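Local coordinates for protein vestitone reductase (PDB 2P4H) that catalyses the NADPH-dependent, stereospecific reduction of (3R)-vestitone to the isoflavanol DMI, the penultimate step in making the phytoalexin medicarpin, at residues P188-R193 / F222-V227; I217-H223 / I281-P287; C249-V254 / F301-I305. All blocks are in the same frame, centred on the assembly; numbering follows the deposited sequence.

The three contacts build and brace the small mixed sheet that stands beside the seven-stranded parallel Rossmann sheet of this reductase. Strand 219-226 is common ground: in contact 1 its later half pairs with strand 189-191, and in contact 2 its first half pairs with strand 284-285, the centres about 15 Å apart. Contact 3, whose centre lies about 8 Å from that of contact 1, packs the start of the antiparallel neighbour 252-255 against the loop entering helix 305-319. Along the chain contacts 1 and 2 cross, whereas contact 1 closes before contact 3 opens. Segments 281-287 and 301-305 are thereby tied to strands inserted among or following the last Rossmann strands.

Contact 1. Residues P188-R193 / F222-V227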
loop_
_atom_site.group_PDB
_atom_site.type_symbol
_atom_site.label_atom_id
_atom_site.label_comp_id
_atom_site.label_asym_id
_atom_site.label_seq_id
_atom_site.Cartn_x
_atom_site.Cartn_y
_atom_site.Cartn_z
ATOM N N PRO A 188 2.380 -5.041 -2.735
ATOM C CA PRO A 188 3.656 -5.661 -2.367
ATOM C C PRO A 188 4.516 -4.580 -1.700
ATOM O O PRO A 188 3.985 -3.688 -1.039
ATOM C CB PRO A 188 4.204 -6.096 -3.716
ATOM C CG PRO A 188 3.820 -4.932 -4.587
ATOM C CD PRO A 188 2.396 -4.607 -4.147
ATOM N N PHE A 189 5.834 -4.656 -1.850
ATOM C CA PHE A 189 6.694 -3.620 -1.282
ATOM C C PHE A 189 6.458 -2.361 -2.118
ATOM O O PHE A 189 6.691 -2.365 -3.330
ATOM C CB PHE A 189 8.169 -4.022 -1.380
ATOM C CG PHE A 189 8.616 -4.981 -0.315
ATOM C CD1 PHE A 189 9.184 -4.513 0.864
ATOM C CD2 PHE A 189 8.476 -6.354 -0.493
ATOM C CE1 PHE A 189 9.610 -5.401 1.855
ATOM C CE2 PHE A 189 8.897 -7.248 0.491
ATOM C CZ PHE A 189 9.465 -6.771 1.665
ATOM N N ILE A 190 5.980 -1.299 -1.475
ATOM C CA ILE A 190 5.714 -0.026 -2.153
ATOM C C ILE A 190 6.969 0.838 -2.045
ATOM O O ILE A 190 7.439 1.130 -0.941
ATOM C CB ILE A 190 4.523 0.686 -1.498
ATOM C CG1 ILE A 190 3.302 -0.241 -1.508
ATOM C CG2 ILE A 190 4.218 1.984 -2.235
ATOM C CD1 ILE A 190 2.156 0.269 -0.665
ATOM N N VAL A 191 7.498 1.258 -3.192
ATOM C CA VAL A 191 8.747 2.016 -3.226
ATOM C C VAL A 191 8.724 3.205 -4.188
ATOM O O VAL A 191 8.093 3.151 -5.239
ATOM C CB VAL A 191 9.904 1.059 -3.637
ATOM C CG1 VAL A 191 11.236 1.798 -3.684
ATOM C CG2 VAL A 191 9.970 -0.115 -2.661
ATOM N N GLY A 192 9.424 4.276 -3.816
ATOM C CA GLY A 192 9.505 5.463 -4.656
ATOM C C GLY A 192 9.886 6.666 -3.823
ATOM O O GLY A 192 10.520 6.522 -2.778
ATOM N N ARG A 193 9.536 7.861 -4.291
ATOM C CA ARG A 193 9.818 9.057 -3.508
ATOM C C ARG A 193 8.762 9.078 -2.409
ATOM O O ARG A 193 7.775 8.344 -2.475
ATOM C CB ARG A 193 9.677 10.328 -4.350
ATOM C CG ARG A 193 10.692 10.497 -5.463
ATOM C CD ARG A 193 10.563 11.891 -6.071
ATOM N NE ARG A 193 10.786 12.926 -5.067
ATOM C CZ ARG A 193 11.985 13.361 -4.685
ATOM N NH1 ARG A 193 13.087 12.862 -5.230
ATOM N NH2 ARG A 193 12.080 14.283 -3.737
ATOM N N PHE A 222 11.825 -9.997 -4.016
ATOM C CA PHE A 222 10.827 -8.996 -3.658
ATOM C C PHE A 222 9.718 -8.738 -4.666
ATOM O O PHE A 222 10.009 -8.498 -5.843
ATOM C CB PHE A 222 11.509 -7.628 -3.460
ATOM C CG PHE A 222 12.600 -7.597 -2.420
ATOM C CD1 PHE A 222 12.390 -6.941 -1.213
ATOM C CD2 PHE A 222 13.851 -8.158 -2.669
ATOM C CE1 PHE A 222 13.409 -6.834 -0.267
ATOM C CE2 PHE A 222 14.881 -8.054 -1.721
ATOM C CZ PHE A 222 14.651 -7.388 -0.523
ATOM N N HIS A 223 8.458 -8.788 -4.230
ATOM C CA HIS A 223 7.386 -8.368 -5.128
ATOM C C HIS A 223 7.350 -6.860 -4.831
ATOM O O HIS A 223 7.422 -6.442 -3.666
ATOM C CB HIS A 223 6.028 -9.076 -4.880
ATOM C CG HIS A 223 5.726 -9.438 -3.456
ATOM N ND1 HIS A 223 5.200 -10.668 -3.119
ATOM C CD2 HIS A 223 5.740 -8.712 -2.312
ATOM C CE1 HIS A 223 4.899 -10.683 -1.833
ATOM N NE2 HIS A 223 5.217 -9.508 -1.319
ATOM N N MET A 224 7.285 -6.040 -5.879
ATOM C CA MET A 224 7.351 -4.587 -5.713
ATOM C C MET A 224 6.459 -3.785 -6.656
ATOM O O MET A 224 5.982 -4.301 -7.669
ATOM C CB MET A 224 8.804 -4.129 -5.927
ATOM C CG MET A 224 9.863 -4.987 -5.227
ATOM S SD MET A 224 11.558 -4.445 -5.558
ATOM C CE MET A 224 11.643 -3.032 -4.470
ATOM N N VAL A 225 6.259 -2.512 -6.313
ATOM C CA VAL A 225 5.469 -1.584 -7.121
ATOM C C VAL A 225 5.923 -0.157 -6.815
ATOM O O VAL A 225 6.371 0.130 -5.707
ATOM C CB VAL A 225 3.941 -1.709 -6.827
ATOM C CG1 VAL A 225 3.630 -1.254 -5.404
ATOM C CG2 VAL A 225 3.144 -0.893 -7.838
ATOM N N HIS A 226 5.826 0.724 -7.806
ATOM C CA HIS A 226 6.200 2.125 -7.628
ATOM C C HIS A 226 5.024 2.807 -6.927
ATOM O O HIS A 226 3.872 2.645 -7.334
ATOM C CB HIS A 226 6.451 2.780 -8.991
ATOM C CG HIS A 226 7.083 4.136 -8.907
ATOM N ND1 HIS A 226 6.474 5.206 -8.287
ATOM C CD2 HIS A 226 8.273 4.592 -9.367
ATOM C CE1 HIS A 226 7.262 6.264 -8.370
ATOM N NE2 HIS A 226 8.359 5.919 -9.020
ATOM N N VAL A 227 5.312 3.569 -5.875
ATOM C CA VAL A 227 4.259 4.242 -5.127
ATOM C C VAL A 227 3.349 5.118 -5.989
ATOM O O VAL A 227 2.146 5.192 -5.740
ATOM C CB VAL A 227 4.850 5.090 -3.964
ATOM C CG1 VAL A 227 5.622 6.280 -4.506
ATOM C CG2 VAL A 227 3.734 5.548 -3.032
#
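Phe189 lays one face of its ring under the edge of Phe222, whose CD1 stands over that face, toward the rim, 3.9 Å from Phe189 CE2. The planes meet at 66°, an edge-to-face (T-shaped) pair, and His223 O sits at the edge of the same Phe189 ring, near its plane. On this face of the sheet Met224 continues the apolar cover: its chain, bent at the last torsion, brings CE to 3.8 Å from Val191 CG2. Ala206 of helix 201-206 and Met308 of helix 305-319 cover Val191 and Met224.

Beneath the side chains, strands 189-191 and 222-226 run parallel, their axes inclined at 35°. Strand 189-191 leaves directly from Rossmann strand 182-187 and enters a small mixed sheet here. Four backbone bonds join the pair. Phe189 N donates to His223 O and Val225 N returns to Phe189 O, both at 3.0 Å; Val191 N then reaches Val225 O, and Val227 N closes on Val191 O.

The other face carries Ile190 and Val225, which lie side by side and point the same way. Ile190 CG2, anti to the backbone N, is directed at Val227 CB, 3.6 Å off, with the two side chains crossing at about a right angle. Phe12, a predicted NADP(+)-binding residue, also touches Ile190 and Val227, so this face backs the likely cofactor site. At the start of the pairing Pro188 CB presses obliquely on the imidazole of His223, 3.3 Å from CD2.

At the far end Val191 O lies over one face of the His226 ring. His226 caps the following helix through ND1, bonded to Asp228 N, and its NE2 is held by Asp311, so both ring nitrogens are engaged and the ring's rotation is fixed.

Contact 2. Residues I217-H223 / I281-P287; sequences IGVTRFH and IKGARLP
Arg221 and Arg285 cross at about a right angle, with their guanidinium planes 64° apart and Arg285 CB seated over the centre of the Arg221 group. The Arg221 chain leaves its backbone N in the anti direction (chi1 -173°) and bends at chi3, turning the guanidinium side-on to Leu286 O. NE and NH2 both grip that oxygen from the same face of its carbonyl plane, at 2.8 Å for Arg221 NE to Leu286 O. Thr220 lies across the Arg285 guanidinium, its CB over the centre of one face. A water links Thr220 OG1, Arg285 NE and Ile281 O, and the terminal charge of Arg285 is met by Glu257.

Leu286 turns at about a right angle to His223 and sets CD1 over one face of the imidazole, 4.0 Å from its centroid, a CH-pi contact. At the edge of that ring His223 ND1 donates to Pro287 O at 2.8 Å, a bond lying close to both the ring plane and the carbonyl plane. Leu286 CD1 also meets Val219 CG1.

The backbones pair in parallel, Val219 with Ala284 and Arg221 with Arg285, and the one-residue shift between them is a beta bulge. Strand 284-285 thus joins the mixed sheet along strand 219-226, with helix 256-266 touching Ile217, Thr220 and Ile281, and Phe189 of strand 189-191 packing on Leu286.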
loop_
_atom_site.group_PDB
_atom_site.type_symbol
_atom_site.label_atom_id
_atom_site.label_comp_id
_atom_site.label_asym_id
_atom_site.label_seq_id
_atom_site.Cartn_x
_atom_site.Cartn_y
_atom_site.Cartn_z
ATOM N N ILE A 217 19.855 -8.855 5.565
ATOM C CA ILE A 217 19.140 -9.491 4.465
ATOM C C ILE A 217 18.180 -10.572 4.960
ATOM O O ILE A 217 18.580 -11.511 5.653
ATOM C CB ILE A 217 20.118 -10.114 3.440
ATOM C CG1 ILE A 217 20.897 -9.003 2.727
ATOM C CG2 ILE A 217 19.351 -10.952 2.421
ATOM C CD1 ILE A 217 21.961 -9.509 1.769
ATOM N N GLY A 218 16.908 -10.416 4.609
ATOM C CA GLY A 218 15.888 -11.379 4.988
ATOM C C GLY A 218 15.222 -11.855 3.714
ATOM O O GLY A 218 15.369 -13.008 3.315
ATOM N N VAL A 219 14.492 -10.954 3.067
ATOM C CA VAL A 219 13.823 -11.262 1.810
ATOM C C VAL A 219 14.863 -11.306 0.685
ATOM O O VAL A 219 15.712 -10.412 0.578
ATOM C CB VAL A 219 12.762 -10.186 1.492
ATOM C CG1 VAL A 219 12.247 -10.351 0.072
ATOM C CG2 VAL A 219 11.615 -10.287 2.489
ATOM N N THR A 220 14.807 -12.351 -0.138
ATOM C CA THR A 220 15.744 -12.497 -1.246
ATOM C C THR A 220 15.089 -12.430 -2.629
ATOM O O THR A 220 15.760 -12.551 -3.649
ATOM C CB THR A 220 16.573 -13.781 -1.099
ATOM O OG1 THR A 220 15.703 -14.884 -0.823
ATOM C CG2 THR A 220 17.584 -13.623 0.037
ATOM N N ARG A 221 13.769 -12.275 -2.655
ATOM C CA ARG A 221 13.034 -12.069 -3.902
ATOM C C ARG A 221 11.861 -11.208 -3.475
ATOM O O ARG A 221 11.022 -11.626 -2.674
ATOM C CB ARG A 221 12.544 -13.360 -4.560
ATOM C CG ARG A 221 11.930 -13.074 -5.936
ATOM C CD ARG A 221 11.638 -14.341 -6.710
ATOM N NE ARG A 221 10.622 -15.146 -6.044
ATOM C CZ ARG A 221 10.479 -16.456 -6.211
ATOM N NH1 ARG A 221 11.292 -17.117 -7.026
ATOM N NH2 ARG A 221 9.523 -17.107 -5.562
ATOM N N PHE A 222 11.825 -9.997 -4.016
ATOM C CA PHE A 222 10.827 -8.996 -3.658
ATOM C C PHE A 222 9.718 -8.738 -4.666
ATOM O O PHE A 222 10.009 -8.498 -5.843
ATOM C CB PHE A 222 11.509 -7.628 -3.460
ATOM C CG PHE A 222 12.600 -7.597 -2.420
ATOM C CD1 PHE A 222 12.390 -6.941 -1.213
ATOM C CD2 PHE A 222 13.851 -8.158 -2.669
ATOM C CE1 PHE A 222 13.409 -6.834 -0.267
ATOM C CE2 PHE A 222 14.881 -8.054 -1.721
ATOM C CZ PHE A 222 14.651 -7.388 -0.523
ATOM N N HIS A 223 8.458 -8.788 -4.230
ATOM C CA HIS A 223 7.386 -8.368 -5.128
ATOM C C HIS A 223 7.350 -6.860 -4.831
ATOM O O HIS A 223 7.422 -6.442 -3.666
ATOM C CB HIS A 223 6.028 -9.076 -4.880
ATOM C CG HIS A 223 5.726 -9.438 -3.456
ATOM N ND1 HIS A 223 5.200 -10.668 -3.119
ATOM C CD2 HIS A 223 5.740 -8.712 -2.312
ATOM C CE1 HIS A 223 4.899 -10.683 -1.833
ATOM N NE2 HIS A 223 5.217 -9.508 -1.319
ATOM N N ILE A 281 22.839 -17.339 -0.954
ATOM C CA ILE A 281 22.266 -16.462 0.060
ATOM C C ILE A 281 20.943 -17.054 0.535
ATOM O O ILE A 281 20.103 -17.448 -0.276
ATOM C CB ILE A 281 22.018 -15.034 -0.499
ATOM C CG1 ILE A 281 21.547 -14.103 0.622
ATOM C CG2 ILE A 281 20.994 -15.078 -1.627
ATOM C CD1 ILE A 281 22.612 -13.798 1.657
ATOM N N LYS A 282 20.766 -17.126 1.849
ATOM C CA LYS A 282 19.544 -17.676 2.421
ATOM C C LYS A 282 18.539 -16.571 2.703
ATOM O O LYS A 282 18.905 -15.482 3.147
ATOM C CB LYS A 282 19.861 -18.429 3.716
ATOM C CG LYS A 282 20.794 -19.617 3.536
ATOM C CD LYS A 282 20.180 -20.673 2.629
ATOM C CE LYS A 282 21.073 -21.901 2.528
ATOM N NZ LYS A 282 22.419 -21.568 1.989
ATOM N N GLY A 283 17.268 -16.852 2.436
ATOM C CA GLY A 283 16.241 -15.861 2.675
ATOM C C GLY A 283 14.881 -16.262 2.146
ATOM O O GLY A 283 14.699 -17.366 1.628
ATOM N N ALA A 284 13.925 -15.352 2.277
ATOM C CA ALA A 284 12.565 -15.590 1.825
ATOM C C ALA A 284 12.374 -15.141 0.379
ATOM O O ALA A 284 12.553 -13.969 0.055
ATOM C CB ALA A 284 11.587 -14.852 2.732
ATOM N N ARG A 285 12.016 -16.084 -0.483
ATOM C CA ARG A 285 11.772 -15.792 -1.892
ATOM C C ARG A 285 10.265 -15.594 -2.015
ATOM O O ARG A 285 9.511 -16.563 -2.108
ATOM C CB ARG A 285 12.220 -16.969 -2.769
ATOM C CG ARG A 285 13.708 -17.307 -2.677
ATOM C CD ARG A 285 14.562 -16.397 -3.555
ATOM N NE ARG A 285 15.989 -16.667 -3.387
ATOM C CZ ARG A 285 16.959 -16.074 -4.080
ATOM N NH1 ARG A 285 16.667 -15.169 -5.005
ATOM N NH2 ARG A 285 18.227 -16.376 -3.834
ATOM N N LEU A 286 9.827 -14.339 -2.003
ATOM C CA LEU A 286 8.403 -14.031 -2.076
ATOM C C LEU A 286 7.786 -14.356 -3.424
ATOM O O LEU A 286 8.459 -14.343 -4.450
ATOM C CB LEU A 286 8.172 -12.559 -1.742
ATOM C CG LEU A 286 8.667 -12.155 -0.353
ATOM C CD1 LEU A 286 8.509 -10.654 -0.177
ATOM C CD2 LEU A 286 7.891 -12.915 0.714
ATOM N N PRO A 287 6.479 -14.654 -3.436
ATOM C CA PRO A 287 5.775 -14.987 -4.673
ATOM C C PRO A 287 5.489 -13.781 -5.553
ATOM O O PRO A 287 5.384 -12.650 -5.075
ATOM C CB PRO A 287 4.489 -15.632 -4.168
ATOM C CG PRO A 287 4.217 -14.867 -2.916
ATOM C CD PRO A 287 5.586 -14.783 -2.271
HETATM O O HOH W 1 17.387 -17.236 -0.985
#

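Contact 3. Residues C249-V254 / F301-I305; sequences CSPFIV and FKYTI
Phe252 meets Ile305 where the edge of the mixed sheet, at the start of strand 252-255, packs onto the loop that enters the C-terminal helix 305-319. The two chain directions differ by only 20°, yet the join is made by side chains, with aromatic rings as the main surfaces.

Two CH-pi contacts come first. Ile305 CG1 lies on one face of the Phe252 ring, offset toward the rim and 3.5 Å from the ring centroid, the two side chains running antiparallel alongside each other. The preceding residue, Pro251, covers the opposite face with CG. One face of the Phe301 ring takes Pro251: CB stands over its centre, 3.8 Å from the centroid and only 7° off the normal. Pro251 therefore packs between the two rings, CG touching both and CD lying 3.5 Å from Phe301 CE2.

A sulfur-aromatic contact adds to this. Cys249 SG, anti to its own N at chi1 -172°, approaches the edge of Phe301 rather than its face, 5.1 Å from the centroid, while its residue also packs on Leu185 and Leu187 of the central sheet. Plain apolar packing completes the set, with Val254 CG2 at 4.0 Å from Ile305 CD1.

Polar bonds to helix 227-239 hold the loop: Asp229 accepts from the backbone N of Lys302 and Tyr303, and the Tyr303 hydroxyl is bonded to Asp228 while its ring stacks on His226. Thr304 is the N-cap of helix 305-319. The Tyr303 carbonyl O lies in the plane of the Phe252 ring, 3.3 Å from Phe252 CZ.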
loop_
_atom_site.group_PDB
_atom_site.type_symbol
_atom_site.label_atom_id
_atom_site.label_comp_id
_atom_site.label_asym_id
_atom_site.label_seq_id
_atom_site.Cartn_x
_atom_site.Cartn_y
_atom_site.Cartn_z
ATOM N N CYS A 249 -1.619 -5.442 -7.347
ATOM C CA CYS A 249 -1.011 -4.250 -7.949
ATOM C C CYS A 249 0.475 -4.434 -7.648
ATOM O O CYS A 249 1.067 -3.726 -6.827
ATOM C CB CYS A 249 -1.563 -2.991 -7.288
ATOM S SG CYS A 249 -1.053 -1.470 -8.099
ATOM N N SER A 250 1.071 -5.383 -8.360
ATOM C CA SER A 250 2.451 -5.798 -8.127
ATOM C C SER A 250 3.106 -6.158 -9.459
ATOM O O SER A 250 3.288 -7.334 -9.773
ATOM C CB SER A 250 2.383 -7.025 -7.209
ATOM O OG SER A 250 3.643 -7.504 -6.811
ATOM N N PRO A 251 3.498 -5.144 -10.246
ATOM C CA PRO A 251 4.122 -5.363 -11.555
ATOM C C PRO A 251 5.532 -5.931 -11.584
ATOM O O PRO A 251 5.988 -6.405 -12.628
ATOM C CB PRO A 251 4.066 -3.978 -12.188
ATOM C CG PRO A 251 4.322 -3.088 -11.010
ATOM C CD PRO A 251 3.429 -3.702 -9.937
ATOM N N PHE A 252 6.228 -5.886 -10.453
ATOM C CA PHE A 252 7.602 -6.362 -10.414
ATOM C C PHE A 252 7.855 -7.522 -9.460
ATOM O O PHE A 252 7.262 -7.601 -8.383
ATOM C CB PHE A 252 8.555 -5.221 -10.008
ATOM C CG PHE A 252 8.279 -3.899 -10.680
ATOM C CD1 PHE A 252 8.075 -3.818 -12.056
ATOM C CD2 PHE A 252 8.277 -2.722 -9.933
ATOM C CE1 PHE A 252 7.874 -2.578 -12.677
ATOM C CE2 PHE A 252 8.081 -1.484 -10.544
ATOM C CZ PHE A 252 7.880 -1.412 -11.918
ATOM N N ILE A 253 8.739 -8.424 -9.872
ATOM C CA ILE A 253 9.174 -9.532 -9.029
ATOM C C ILE A 253 10.687 -9.470 -9.236
ATOM O O ILE A 253 11.198 -9.661 -10.345
ATOM C CB ILE A 253 8.524 -10.887 -9.428
ATOM C CG1 ILE A 253 8.955 -11.960 -8.426
ATOM C CG2 ILE A 253 8.848 -11.259 -10.862
ATOM C CD1 ILE A 253 8.528 -11.664 -6.987
ATOM N N VAL A 254 11.392 -9.164 -8.150
ATOM C CA VAL A 254 12.826 -8.920 -8.202
ATOM C C VAL A 254 13.750 -9.738 -7.314
ATOM O O VAL A 254 13.813 -9.521 -6.101
ATOM C CB VAL A 254 13.083 -7.424 -7.884
ATOM C CG1 VAL A 254 14.525 -7.056 -8.182
ATOM C CG2 VAL A 254 12.109 -6.549 -8.676
ATOM N N PHE A 301 0.729 0.602 -16.204
ATOM C CA PHE A 301 1.761 1.051 -15.284
ATOM C C PHE A 301 2.667 2.043 -15.999
ATOM O O PHE A 301 3.032 1.848 -17.160
ATOM C CB PHE A 301 2.574 -0.131 -14.751
ATOM C CG PHE A 301 1.842 -0.938 -13.720
ATOM C CD1 PHE A 301 0.943 -1.929 -14.098
ATOM C CD2 PHE A 301 2.000 -0.653 -12.369
ATOM C CE1 PHE A 301 0.204 -2.623 -13.140
ATOM C CE2 PHE A 301 1.266 -1.340 -11.401
ATOM C CZ PHE A 301 0.367 -2.325 -11.786
ATOM N N LYS A 302 3.027 3.105 -15.289
ATOM C CA LYS A 302 3.858 4.170 -15.838
ATOM C C LYS A 302 5.353 4.047 -15.556
ATOM O O LYS A 302 6.178 4.475 -16.368
ATOM C CB LYS A 302 3.352 5.510 -15.295
ATOM C CG LYS A 302 4.204 6.720 -15.650
ATOM C CD LYS A 302 3.586 7.993 -15.094
ATOM C CE LYS A 302 4.450 9.212 -15.391
ATOM N NZ LYS A 302 3.840 10.466 -14.875
ATOM N N TYR A 303 5.704 3.440 -14.428
ATOM C CA TYR A 303 7.102 3.339 -14.027
ATOM C C TYR A 303 7.786 1.989 -14.177
ATOM O O TYR A 303 7.157 0.937 -14.095
ATOM C CB TYR A 303 7.222 3.808 -12.579
ATOM C CG TYR A 303 6.663 5.190 -12.370
ATOM C CD1 TYR A 303 7.431 6.319 -12.652
ATOM C CD2 TYR A 303 5.355 5.377 -11.928
ATOM C CE1 TYR A 303 6.911 7.599 -12.495
ATOM C CE2 TYR A 303 4.822 6.655 -11.771
ATOM C CZ TYR A 303 5.607 7.761 -12.055
ATOM O OH TYR A 303 5.092 9.023 -11.892
ATOM N N THR A 304 9.098 2.046 -14.386
ATOM C CA THR A 304 9.917 0.855 -14.524
ATOM C C THR A 304 10.592 0.566 -13.188
ATOM O O THR A 304 10.552 1.387 -12.264
ATOM C CB THR A 304 11.032 1.067 -15.560
ATOM O OG1 THR A 304 11.910 2.105 -15.097
ATOM C CG2 THR A 304 10.447 1.465 -16.910
ATOM N N ILE A 305 11.214 -0.602 -13.091
ATOM C CA ILE A 305 11.928 -0.981 -11.883
ATOM C C ILE A 305 13.040 0.040 -11.636
ATOM O O ILE A 305 13.287 0.439 -10.497
ATOM C CB ILE A 305 12.537 -2.394 -12.017
ATOM C CG1 ILE A 305 11.423 -3.445 -11.994
ATOM C CG2 ILE A 305 13.531 -2.646 -10.895
ATOM C CD1 ILE A 305 11.906 -4.869 -12.246
#